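Tetracycline Repressor, class A (PDB 5MRU) represses the tetracycline resistance gene by binding its operator DNA, and binds that DNA less tightly once tetracycline is bound. Local coordinates at residues S85-Q88 against A89-Y93. Numbering follows the deposited sequence.
With TDC (5a,6-anhydrotetracycline), chain B.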
# COMPACT_ATOMS: atom_id res chain seq x y z
N SER A 85 9.18 13.06 -1.69
CA SER A 85 9.28 13.59 -0.33
C SER A 85 8.34 12.89 0.64
O SER A 85 8.69 12.64 1.79
CB SER A 85 8.95 15.04 -0.38
OG SER A 85 9.22 15.60 0.86
N PHE A 86 7.11 12.60 0.19
CA PHE A 86 6.16 11.81 0.94
C PHE A 86 6.82 10.48 1.30
O PHE A 86 7.01 10.17 2.47
CB PHE A 86 4.90 11.60 0.09
CG PHE A 86 3.79 10.79 0.77
CD1 PHE A 86 3.44 11.01 2.08
CD2 PHE A 86 3.07 9.86 0.05
CE1 PHE A 86 2.42 10.31 2.68
CE2 PHE A 86 2.04 9.14 0.64
CZ PHE A 86 1.72 9.37 1.97
N ARG A 87 7.25 9.76 0.27
CA ARG A 87 7.88 8.45 0.39
C ARG A 87 8.95 8.39 1.42
O ARG A 87 9.01 7.47 2.19
CB ARG A 87 8.50 8.03 -0.93
CG ARG A 87 9.33 6.78 -0.82
CD ARG A 87 9.47 6.09 -2.16
NE ARG A 87 10.30 4.86 -2.11
CZ ARG A 87 11.62 4.80 -2.31
NH1 ARG A 87 12.30 5.91 -2.51
NH2 ARG A 87 12.27 3.64 -2.28
N GLN A 88 9.84 9.37 1.41
CA GLN A 88 10.92 9.41 2.42
C GLN A 88 10.40 9.64 3.85
O GLN A 88 10.97 9.12 4.82
CB GLN A 88 11.97 10.48 2.05
CG GLN A 88 12.77 10.13 0.79
CD GLN A 88 13.49 8.78 0.90
OE1 GLN A 88 13.64 8.06 -0.10
NE2 GLN A 88 13.90 8.41 2.12
N ALA A 89 9.29 10.38 3.98
CA ALA A 89 8.66 10.55 5.29
C ALA A 89 8.16 9.20 5.80
O ALA A 89 8.29 8.87 6.97
CB ALA A 89 7.52 11.54 5.17
N LEU A 90 7.59 8.40 4.91
CA LEU A 90 7.11 7.07 5.24
C LEU A 90 8.23 6.10 5.60
O LEU A 90 8.06 5.32 6.55
CB LEU A 90 6.29 6.50 4.08
CG LEU A 90 5.02 7.25 3.75
CD1 LEU A 90 4.14 6.51 2.75
CD2 LEU A 90 4.22 7.51 5.01
N LEU A 91 9.37 6.20 4.89
CA LEU A 91 10.52 5.32 5.07
C LEU A 91 11.41 5.66 6.27
O LEU A 91 12.10 4.78 6.78
CB LEU A 91 11.35 5.27 3.76
CG LEU A 91 10.78 4.48 2.53
CD1 LEU A 91 11.57 4.68 1.26
CD2 LEU A 91 10.67 2.98 2.79
N ALA A 92 11.41 6.91 6.73
CA ALA A 92 12.10 7.31 7.96
C ALA A 92 11.77 6.53 9.25
O ALA A 92 12.48 6.65 10.24
CB ALA A 92 11.81 8.78 8.26
N TYR A 93 10.66 5.80 9.29
CA TYR A 93 10.30 5.11 10.51
C TYR A 93 9.73 3.77 10.15
O TYR A 93 9.06 3.61 9.15
CB TYR A 93 9.29 5.94 11.35
CG TYR A 93 9.90 7.19 11.95
CD1 TYR A 93 9.94 8.37 11.24
CD2 TYR A 93 10.49 7.18 13.22
CE1 TYR A 93 10.54 9.51 11.78
CE2 TYR A 93 11.06 8.31 13.76
CZ TYR A 93 11.08 9.47 13.03
OH TYR A 93 11.67 10.57 13.57
O12 TDC B . -1.96 11.00 2.26
C12 TDC B . -2.17 11.99 1.51
C1B TDC B . -3.55 12.36 1.12
C11 TDC B . -4.61 11.64 1.66
O11 TDC B . -4.39 10.57 2.52
C1A TDC B . -5.91 11.95 1.33
C10 TDC B . -6.97 11.22 1.86
O10 TDC B . -6.78 10.15 2.72
C9 TDC B . -8.35 11.58 1.51
C8 TDC B . -8.56 12.64 0.66
C7 TDC B . -7.48 13.34 0.15
C61 TDC B . -6.16 13.02 0.46
C6 TDC B . -5.07 13.75 -0.07
C62 TDC B . -5.25 14.91 -1.01
C51 TDC B . -3.76 13.43 0.26
C5 TDC B . -2.61 14.21 -0.33
C1C TDC B . -1.05 12.88 1.03
C1 TDC B . -0.99 14.15 1.88
O1 TDC B . -1.72 14.27 2.86
O1C TDC B . 0.18 12.20 0.99
C41 TDC B . -1.31 13.38 -0.35
C4 TDC B . -0.14 14.23 -0.94
N4 TDC B . 0.86 13.58 -1.86
C43 TDC B . 1.23 12.18 -1.51
C42 TDC B . 0.23 13.57 -3.23
C3 TDC B . 0.51 15.11 0.14
O3 TDC B . 1.38 15.87 -0.26
C2 TDC B . 0.02 15.12 1.49
C21 TDC B . 0.57 16.06 2.48
O21 TDC B . 1.39 16.93 2.14
N21 TDC B . 0.11 16.10 3.75
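Four i to i+4 hydrogen bonds join Ser85-Gln88 of helix 75-91 to Ala89-Ala92: Ala89 N to Ser85 O, Leu90 N to Phe86 O, Leu91 N to Arg87 O and Ala92 N to Gln88 O. The straightest runs from Leu90 N to Phe86 O, 3.1 Å with an N-H...O angle of 155°.

On one flank Leu90 packs over a face of the Phe86 ring. Its CD1 makes a CH-pi contact 4.1 Å from the ring centroid, displaced toward the rim, and lies 3.8 Å from Phe86 CZ. The opposite face belongs to the bound 5a,6-anhydrotetracycline, whose O1C sits over the ring centre, 3.3 Å above its plane. The drug's methyl carbon C43 also comes 3.3 Å from Phe86 CD2. With CG anti to the backbone N (chi1 -179°), the Phe86 ring is held between a helix neighbour and the inducer. His100, probably a magnesium ligand, meets the ring edge-to-face.

This helix belongs to the ligand-binding core of a TetR-family repressor, and Phe86 lines the tetracycline pocket. Nearby, Ser85 OG accepts hydrogen bonds from Ser65 N and Thr66 N, close to His64, whose NE2 is hydrogen-bonded to the drug.

On another flank the extended Arg87 chain passes Leu91. Leu91 CD1 lies over the centre of the guanidinium, 3.6 Å from Arg87 CZ. The apolar methyl covers that face, while Arg87 NH2 forms a salt bridge with Glu148 on helix 127-153.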